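Local atomic coordinates of aminoacyl-tRNA synthetase (Cryptosporidium parvum, PDB entry 5F9Z), a protein that probably attaches proline to its cognate tRNA using ATP, and is held here with the inhibitor halofuginone and the ATP analogue AMPPNP in its active site. Residues A[198-201]-A[206-209]; A[229-234]-A[283-288]; A[236-241]-A[276-281]. All blocks are in the same frame, centred on the assembly; numbering follows the deposited sequence.

Contact 1: residues A[198-201]-A[206-209]; sequences IYED and PVVK
Glu-200 and Pro-206 bring the two backbones closest, their CA atoms 5.4 Å apart, where the last turn of helix 181-202, a wider pi-type turn over 198-201, meets the chain that doubles back into strand 208-211. The polar tie is a single bond. Glu-200 has CG beside its backbone N and anti to its carbonyl carbon (chi1 -62°), and the chain beyond is extended, which carries the carboxylate across to the Val-207 backbone. There OE1 accepts from Val-207 N at 3.2 Å in an almost perfectly straight bond (178° at the hydrogen), met on the anti side and 28° out of the carboxylate plane. The same oxygen also lies 3.2 Å from Val-207 O; as both are acceptors, this approach is probably unfavourable, and the N-H bond and nearby Lys-413 may offset it. On its way over, the glutamate passes along the start of the 206-209 segment, with CG 4.0 Å from Pro-206 CA. Val-207 divides its two methyls between the helix residues. CG1 packs against the root of the Tyr-199 side chain, 3.8 Å from CB and 3.9 Å from CG, and the two side chains cross at about a right angle. CG2 lies against the carboxylate arm, 3.9 Å from Glu-200 OE1. The result is a short helix-to-strand connection of the class II core, closed by one side-chain-to-backbone bond next to an apolar patch. Lys-413 of helix 393-417 adds a long, weak ion pair to OE1, and Pro-206 packs on that same helix. Tyr-199 and Val-207 both rest on Ile-227 of strand 223-231, while Ile-198 packs on helix 53-71.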
loop_
_atom_site.group_PDB
_atom_site.type_symbol
_atom_site.label_atom_id
_atom_site.label_comp_id
_atom_site.label_asym_id
_atom_site.label_seq_id
_atom_site.Cartn_x
_atom_site.Cartn_y
_atom_site.Cartn_z
ATOM N N ILE A 198 -7.757 2.178 3.448
ATOM C CA ILE A 198 -6.606 1.433 3.952
ATOM C C ILE A 198 -5.343 2.283 3.876
ATOM O O ILE A 198 -4.549 2.331 4.823
ATOM C CB ILE A 198 -6.446 0.109 3.180
ATOM C CG1 ILE A 198 -7.548 -0.879 3.572
ATOM C CG2 ILE A 198 -5.073 -0.499 3.428
ATOM C CD1 ILE A 198 -7.497 -1.308 5.022
ATOM N N TYR A 199 -5.146 2.980 2.757
ATOM C CA TYR A 199 -3.932 3.774 2.594
ATOM C C TYR A 199 -3.972 5.045 3.437
ATOM O O TYR A 199 -2.973 5.405 4.069
ATOM C CB TYR A 199 -3.724 4.115 1.120
ATOM C CG TYR A 199 -3.008 3.036 0.341
ATOM C CD1 TYR A 199 -3.690 1.923 -0.130
ATOM C CD2 TYR A 199 -1.648 3.133 0.077
ATOM C CE1 TYR A 199 -3.038 0.936 -0.842
ATOM C CE2 TYR A 199 -0.987 2.150 -0.633
ATOM C CZ TYR A 199 -1.686 1.053 -1.089
ATOM O OH TYR A 199 -1.034 0.073 -1.803
ATOM N N GLU A 200 -5.113 5.734 3.467
ATOM C CA GLU A 200 -5.175 7.035 4.123
ATOM C C GLU A 200 -5.506 6.929 5.610
ATOM O O GLU A 200 -4.870 7.592 6.435
ATOM C CB GLU A 200 -6.194 7.933 3.413
ATOM C CG GLU A 200 -5.843 8.222 1.961
ATOM C CD GLU A 200 -6.416 9.535 1.467
ATOM O OE1 GLU A 200 -6.278 9.830 0.261
ATOM O OE2 GLU A 200 -6.998 10.278 2.285
ATOM N N ASP A 201 -6.494 6.110 5.974
ATOM C CA ASP A 201 -6.883 6.020 7.377
ATOM C C ASP A 201 -5.937 5.128 8.172
ATOM O O ASP A 201 -5.627 5.428 9.331
ATOM C CB ASP A 201 -8.320 5.508 7.498
ATOM C CG ASP A 201 -9.329 6.457 6.885
ATOM O OD1 ASP A 201 -9.143 7.686 7.008
ATOM O OD2 ASP A 201 -10.308 5.975 6.278
ATOM N N PRO A 206 -1.466 9.239 1.341
ATOM C CA PRO A 206 -2.464 9.828 0.442
ATOM C C PRO A 206 -2.466 9.140 -0.914
ATOM O O PRO A 206 -1.416 8.801 -1.465
ATOM C CB PRO A 206 -2.014 11.288 0.327
ATOM C CG PRO A 206 -0.538 11.230 0.533
ATOM C CD PRO A 206 -0.296 10.114 1.523
ATOM N N VAL A 207 -3.670 8.929 -1.448
ATOM C CA VAL A 207 -3.859 8.340 -2.766
ATOM C C VAL A 207 -4.935 9.130 -3.499
ATOM O O VAL A 207 -5.742 9.837 -2.893
ATOM C CB VAL A 207 -4.243 6.843 -2.702
ATOM C CG1 VAL A 207 -3.099 6.019 -2.124
ATOM C CG2 VAL A 207 -5.512 6.652 -1.887
ATOM N N VAL A 208 -4.934 9.001 -4.823
ATOM C CA VAL A 208 -5.880 9.696 -5.687
ATOM C C VAL A 208 -6.810 8.661 -6.304
ATOM O O VAL A 208 -6.368 7.795 -7.068
ATOM C CB VAL A 208 -5.164 10.512 -6.774
ATOM C CG1 VAL A 208 -6.177 11.163 -7.703
ATOM C CG2 VAL A 208 -4.264 11.561 -6.142
ATOM N N LYS A 209 -8.095 8.747 -5.968
ATOM C CA LYS A 209 -9.091 7.867 -6.559
ATOM C C LYS A 209 -9.431 8.334 -7.967
ATOM O O LYS A 209 -9.595 9.531 -8.219
ATOM C CB LYS A 209 -10.354 7.826 -5.698
ATOM C CG LYS A 209 -10.159 7.139 -4.358
ATOM C CD LYS A 209 -11.460 7.007 -3.584
ATOM C CE LYS A 209 -11.919 8.345 -3.035
ATOM N NZ LYS A 209 -12.970 8.175 -1.994
#

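Contact 2: residues A[229-234]-A[283-288]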
loop_
_atom_site.group_PDB
_atom_site.type_symbol
_atom_site.label_atom_id
_atom_site.label_comp_id
_atom_site.label_asym_id
_atom_site.label_seq_id
_atom_site.Cartn_x
_atom_site.Cartn_y
_atom_site.Cartn_z
ATOM N N GLY A 229 -0.742 6.241 -5.978
ATOM C CA GLY A 229 0.197 6.868 -5.078
ATOM C C GLY A 229 1.330 7.538 -5.841
ATOM O O GLY A 229 1.419 7.480 -7.064
ATOM N N PHE A 230 2.212 8.184 -5.083
ATOM C CA PHE A 230 3.326 8.898 -5.687
ATOM C C PHE A 230 4.469 9.008 -4.688
ATOM O O PHE A 230 4.249 9.311 -3.512
ATOM C CB PHE A 230 2.899 10.293 -6.162
ATOM C CG PHE A 230 3.966 11.027 -6.921
ATOM C CD1 PHE A 230 4.308 10.643 -8.207
ATOM C CD2 PHE A 230 4.622 12.105 -6.353
ATOM C CE1 PHE A 230 5.288 11.317 -8.910
ATOM C CE2 PHE A 230 5.602 12.785 -7.052
ATOM C CZ PHE A 230 5.935 12.390 -8.331
ATOM N N ILE A 231 5.682 8.757 -5.168
ATOM C CA ILE A 231 6.892 8.889 -4.361
ATOM C C ILE A 231 7.674 10.089 -4.881
ATOM O O ILE A 231 8.327 9.992 -5.931
ATOM C CB ILE A 231 7.739 7.608 -4.401
ATOM C CG1 ILE A 231 6.870 6.382 -4.110
ATOM C CG2 ILE A 231 8.886 7.698 -3.404
ATOM C CD1 ILE A 231 6.213 6.404 -2.748
ATOM N N PRO A 232 7.636 11.232 -4.192
ATOM C CA PRO A 232 8.290 12.436 -4.734
ATOM C C PRO A 232 9.794 12.304 -4.892
ATOM O O PRO A 232 10.360 12.883 -5.827
ATOM C CB PRO A 232 7.927 13.521 -3.709
ATOM C CG PRO A 232 6.716 12.998 -3.001
ATOM C CD PRO A 232 6.895 11.513 -2.951
ATOM N N GLU A 233 10.461 11.553 -4.011
ATOM C CA GLU A 233 11.919 11.497 -4.030
ATOM C C GLU A 233 12.465 10.856 -5.299
ATOM O O GLU A 233 13.642 11.055 -5.621
ATOM C CB GLU A 233 12.435 10.746 -2.800
ATOM C CG GLU A 233 12.277 11.504 -1.483
ATOM C CD GLU A 233 10.846 11.527 -0.978
ATOM O OE1 GLU A 233 10.014 10.758 -1.503
ATOM O OE2 GLU A 233 10.552 12.315 -0.056
ATOM N N ILE A 234 11.650 10.092 -6.023
ATOM C CA ILE A 234 12.029 9.557 -7.324
ATOM C C ILE A 234 11.085 9.996 -8.430
ATOM O O ILE A 234 11.290 9.619 -9.588
ATOM C CB ILE A 234 12.137 8.019 -7.297
ATOM C CG1 ILE A 234 10.803 7.395 -6.887
ATOM C CG2 ILE A 234 13.254 7.579 -6.368
ATOM C CD1 ILE A 234 10.832 5.892 -6.860
ATOM N N MET A 283 3.984 3.003 2.039
ATOM C CA MET A 283 3.902 3.644 3.347
ATOM C C MET A 283 5.289 3.938 3.907
ATOM O O MET A 283 5.504 4.990 4.520
ATOM C CB MET A 283 3.097 2.762 4.304
ATOM C CG MET A 283 2.993 3.284 5.729
ATOM S SD MET A 283 4.332 2.701 6.786
ATOM C CE MET A 283 4.164 0.930 6.594
ATOM N N ILE A 284 6.239 3.022 3.708
ATOM C CA ILE A 284 7.603 3.235 4.190
ATOM C C ILE A 284 8.228 4.437 3.493
ATOM O O ILE A 284 8.800 5.325 4.138
ATOM C CB ILE A 284 8.450 1.967 3.984
ATOM C CG1 ILE A 284 7.928 0.822 4.850
ATOM C CG2 ILE A 284 9.913 2.247 4.290
ATOM C CD1 ILE A 284 8.418 -0.539 4.404
ATOM N N MET A 285 8.131 4.481 2.162
ATOM C CA MET A 285 8.738 5.573 1.407
ATOM C C MET A 285 8.088 6.910 1.727
ATOM O O MET A 285 8.747 7.955 1.650
ATOM C CB MET A 285 8.641 5.285 -0.092
ATOM C CG MET A 285 9.351 4.017 -0.532
ATOM S SD MET A 285 9.099 3.666 -2.282
ATOM C CE MET A 285 10.210 2.283 -2.513
ATOM N N THR A 286 6.805 6.902 2.090
ATOM C CA THR A 286 6.093 8.150 2.337
ATOM C C THR A 286 6.566 8.817 3.625
ATOM O O THR A 286 6.834 10.023 3.648
ATOM C CB THR A 286 4.587 7.889 2.393
ATOM O OG1 THR A 286 4.143 7.348 1.142
ATOM C CG2 THR A 286 3.836 9.174 2.674
ATOM N N HIS A 287 6.685 8.046 4.706
ATOM C CA HIS A 287 6.902 8.615 6.031
ATOM C C HIS A 287 8.341 8.527 6.519
ATOM O O HIS A 287 8.743 9.342 7.355
ATOM C CB HIS A 287 5.993 7.926 7.054
ATOM C CG HIS A 287 4.541 7.960 6.694
ATOM N ND1 HIS A 287 3.843 9.136 6.530
ATOM C CD2 HIS A 287 3.654 6.962 6.471
ATOM C CE1 HIS A 287 2.589 8.862 6.218
ATOM N NE2 HIS A 287 2.448 7.549 6.176
ATOM N N GLY A 288 9.123 7.566 6.028
ATOM C CA GLY A 288 10.464 7.377 6.552
ATOM C C GLY A 288 11.343 8.594 6.338
ATOM O O GLY A 288 11.187 9.343 5.372
HETATM O O HOH W 1 2.773 9.164 -0.446
#
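Ile-231, at the end of strand 223-231, packs on Met-285 of helix 278-287, and this pair makes up most of the apolar contact. The isoleucine CD1 touches Met-285 CB at 3.8 Å, while CG2 reaches the same CB at 4.1 Å. The sulfur joins in as well: Met-285 SD stands 4.0 Å from Ile-231 CG1. Both side chains set their first branch beside the backbone N (chi1 -49° for Ile-231 CG1 and -61° for Met-285 CG), and they meet at about a right angle. With its chain extended beyond CG, the methionine carries its sulfur across the isoleucine, near CG1 and CD1, and Phe-26 and Tyr-30 of helix 26-36 also pack on it.

The polar link runs through a water. It donates to Thr-286 OG1 at 2.8 Å and, weakly, to Phe-230 O at 3.4 Å, bridging the helix to the strand backbone beside the apolar pair. Thr-286 OG1 is in turn bonded to Val-282 O, one turn earlier in the helix. Beside this pair Glu-233 OE1 comes no closer than 4.4 Å to Met-285 O; Lys-22 bonds that carbonyl and forms a long, weak ion pair with Glu-233 OE2.

Direct contact is therefore dispersive, and the polar groups are linked only weakly, through a water and Lys-22, where the end of strand 223-231 packs on the last turn of helix 278-287 within the class II core.

Contact 3: residues A[236-241]-A[276-281]; sequences RAVQAA and TTRAIG. With ANP (phosphoaminophosphonic acid-adenylate ester), chain D.
Arg-278 and Gln-239 meet at the ribose of the bound AMPPNP. Arg-278 NH1 donates to Gln-239 O at 3.0 Å (155° at the hydrogen), with the oxygen near the guanidinium plane and the donor tilted 16° from the carbonyl plane. That carbonyl is gripped twice, since the ribose O2' also donates to it at 2.5 Å. Ribose atom C2' lies over one face of the guanidinium, toward its rim, and the bend at chi3 (-69°) lays that face against the ribose. On the strand side Val-238 CG2 presses on Arg-278 CD at 3.5 Å, the two side chains sliding past each other in opposite directions.

Thr-276 bonds the adenine: its OG1 donates to N3 of AMPPNP at 2.8 Å and accepts from Arg-278 N at 3.1 Å, a capping bond at the start of helix 278-287. A water adds a third tie, donating to Ala-240 O at 2.6 Å, accepting from Thr-276 N and hydrogen-bonded to O2'. The extended Gln-239 side chain runs alongside the sugar, with CG 3.4 Å from O3'. Further out, Ile-164 O accepts from Arg-278 NE and so helps fix the guanidinium.

The placement is consistent with the motif 3 arginine of class II aminoacyl-tRNA synthetases. Arg-278 offers the ribose a guanidinium face and bonds the same carbonyl as O2', while Thr-276 holds N3. With Gln-239 O as shared acceptor, the nucleotide site and the join between strand 236-247 and the helix start meet at one carbonyl.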
loop_
_atom_site.group_PDB
_atom_site.type_symbol
_atom_site.label_atom_id
_atom_site.label_comp_id
_atom_site.label_asym_id
_atom_site.label_seq_id
_atom_site.Cartn_x
_atom_site.Cartn_y
_atom_site.Cartn_z
ATOM N N ARG A 236 8.049 9.150 -9.283
ATOM C CA ARG A 236 7.346 8.073 -9.963
ATOM C C ARG A 236 6.084 7.720 -9.196
ATOM O O ARG A 236 6.129 7.508 -7.979
ATOM C CB ARG A 236 8.239 6.836 -10.119
ATOM C CG ARG A 236 9.458 7.087 -10.985
ATOM C CD ARG A 236 9.975 5.810 -11.620
ATOM N NE ARG A 236 10.146 5.968 -13.061
ATOM C CZ ARG A 236 11.178 6.585 -13.628
ATOM N NH1 ARG A 236 12.137 7.108 -12.877
ATOM N NH2 ARG A 236 11.250 6.684 -14.948
ATOM N N ALA A 237 4.963 7.666 -9.906
ATOM C CA ALA A 237 3.720 7.229 -9.302
ATOM C C ALA A 237 3.751 5.722 -9.071
ATOM O O ALA A 237 4.617 5.001 -9.573
ATOM C CB ALA A 237 2.531 7.608 -10.183
ATOM N N VAL A 238 2.785 5.244 -8.293
ATOM C CA VAL A 238 2.687 3.821 -7.995
ATOM C C VAL A 238 1.229 3.471 -7.733
ATOM O O VAL A 238 0.586 4.047 -6.849
ATOM C CB VAL A 238 3.596 3.437 -6.809
ATOM C CG1 VAL A 238 3.375 4.370 -5.622
ATOM C CG2 VAL A 238 3.373 1.992 -6.415
ATOM N N GLN A 239 0.688 2.544 -8.519
ATOM C CA GLN A 239 -0.711 2.155 -8.377
ATOM C C GLN A 239 -0.898 1.448 -7.041
ATOM O O GLN A 239 -0.352 0.363 -6.819
ATOM C CB GLN A 239 -1.139 1.266 -9.539
ATOM C CG GLN A 239 -2.617 0.914 -9.522
ATOM C CD GLN A 239 -3.100 0.364 -10.848
ATOM O OE1 GLN A 239 -2.372 0.375 -11.841
ATOM N NE2 GLN A 239 -4.336 -0.118 -10.873
ATOM N N ALA A 240 -1.669 2.071 -6.149
ATOM C CA ALA A 240 -1.797 1.571 -4.786
ATOM C C ALA A 240 -2.695 0.342 -4.714
ATOM O O ALA A 240 -2.416 -0.590 -3.953
ATOM C CB ALA A 240 -2.327 2.683 -3.881
ATOM N N ALA A 241 -3.773 0.328 -5.492
ATOM C CA ALA A 241 -4.687 -0.805 -5.556
ATOM C C ALA A 241 -5.519 -0.657 -6.823
ATOM O O ALA A 241 -5.358 0.304 -7.581
ATOM C CB ALA A 241 -5.566 -0.888 -4.306
ATOM N N THR A 276 -1.925 -5.577 -2.476
ATOM C CA THR A 276 -0.747 -6.393 -2.213
ATOM C C THR A 276 0.096 -5.773 -1.104
ATOM O O THR A 276 -0.208 -4.695 -0.583
ATOM C CB THR A 276 0.101 -6.550 -3.476
ATOM O OG1 THR A 276 0.693 -5.288 -3.800
ATOM C CG2 THR A 276 -0.756 -7.003 -4.638
ATOM N N THR A 277 1.184 -6.470 -0.762
ATOM C CA THR A 277 2.183 -5.973 0.178
ATOM C C THR A 277 2.902 -4.726 -0.324
ATOM O O THR A 277 3.717 -4.169 0.419
ATOM C CB THR A 277 3.206 -7.069 0.484
ATOM O OG1 THR A 277 3.545 -7.758 -0.726
ATOM C CG2 THR A 277 2.638 -8.059 1.486
ATOM N N ARG A 278 2.636 -4.291 -1.559
ATOM C CA ARG A 278 3.155 -3.012 -2.039
ATOM C C ARG A 278 2.742 -1.860 -1.131
ATOM O O ARG A 278 3.492 -0.886 -0.983
ATOM C CB ARG A 278 2.671 -2.768 -3.471
ATOM C CG ARG A 278 2.830 -1.343 -3.969
ATOM C CD ARG A 278 2.266 -1.187 -5.369
ATOM N NE ARG A 278 3.060 -1.899 -6.366
ATOM C CZ ARG A 278 2.919 -1.747 -7.679
ATOM N NH1 ARG A 278 2.014 -0.903 -8.155
ATOM N NH2 ARG A 278 3.685 -2.435 -8.515
ATOM N N ALA A 279 1.563 -1.958 -0.511
ATOM C CA ALA A 279 1.090 -0.902 0.380
ATOM C C ALA A 279 2.097 -0.612 1.484
ATOM O O ALA A 279 2.259 0.541 1.899
ATOM C CB ALA A 279 -0.260 -1.292 0.981
ATOM N N ILE A 280 2.786 -1.645 1.969
ATOM C CA ILE A 280 3.788 -1.446 3.011
ATOM C C ILE A 280 4.941 -0.604 2.481
ATOM O O ILE A 280 5.396 0.340 3.138
ATOM C CB ILE A 280 4.276 -2.802 3.550
ATOM C CG1 ILE A 280 3.090 -3.634 4.045
ATOM C CG2 ILE A 280 5.293 -2.597 4.664
ATOM C CD1 ILE A 280 3.478 -4.995 4.580
ATOM N N GLY A 281 5.420 -0.924 1.277
ATOM C CA GLY A 281 6.528 -0.174 0.709
ATOM C C GLY A 281 6.182 1.279 0.445
ATOM O O GLY A 281 6.981 2.177 0.723
HETATM P PG ANP D . 1.690 -3.681 -13.257
HETATM O O1G ANP D . 1.787 -3.350 -14.712
HETATM O O2G ANP D . 2.530 -2.632 -12.433
HETATM O O3G ANP D . 2.278 -5.126 -12.999
HETATM P PB ANP D . -0.661 -5.109 -12.667
HETATM O O1B ANP D . -1.843 -5.193 -13.675
HETATM O O2B ANP D . 0.325 -6.191 -12.969
HETATM N N3B ANP D . 0.068 -3.600 -12.771
HETATM P PA ANP D . -2.463 -6.173 -10.885
HETATM O O1A ANP D . -2.353 -7.509 -11.509
HETATM O O2A ANP D . -3.696 -5.375 -11.317
HETATM O O3A ANP D . -1.192 -5.277 -11.211
HETATM O "O5'" ANP D . -2.428 -6.372 -9.312
HETATM C "C5'" ANP D . -3.223 -5.553 -8.426
HETATM C "C4'" ANP D . -2.318 -4.586 -7.705
HETATM O "O4'" ANP D . -1.207 -5.307 -7.143
HETATM C "C3'" ANP D . -1.687 -3.509 -8.577
HETATM O "O3'" ANP D . -2.550 -2.383 -8.685
HETATM C "C2'" ANP D . -0.404 -3.165 -7.811
HETATM O "O2'" ANP D . -0.631 -2.151 -6.841
HETATM C "C1'" ANP D . -0.049 -4.493 -7.127
HETATM N N9 ANP D . 1.035 -5.233 -7.767
HETATM C C8 ANP D . 1.132 -5.579 -9.090
HETATM N N7 ANP D . 2.216 -6.255 -9.387
HETATM C C5 ANP D . 2.874 -6.370 -8.171
HETATM C C6 ANP D . 4.088 -6.982 -7.805
HETATM N N6 ANP D . 4.889 -7.619 -8.663
HETATM N N1 ANP D . 4.458 -6.915 -6.505
HETATM C C2 ANP D . 3.661 -6.278 -5.642
HETATM N N3 ANP D . 2.497 -5.665 -5.872
HETATM C C4 ANP D . 2.157 -5.748 -7.164
HETATM O O HOH W 2 -1.792 -3.063 -4.155
#

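Overall arrangement
All three contacts are buried and lie in the class II core. Contacts 2 and 3 share helix 278-287, contact 3 at its start and contact 2 at its end, and contact 3 nests inside the loop that contact 2 closes. Their strands, 223-231 and 236-247, are neighbours in the sheet, linked by Gly-229 N to Val-238 O at 2.7 Å. Contact 1 comes earlier in the chain and reaches contact 3 through Tyr-199 OH, which makes a weak bond to Ala-240 O. Chemistry follows place: contact 3 is polar and ligand-lined, contact 2 chiefly apolar with a water link, contact 1 a helix-to-strand connection tied by a carboxylate.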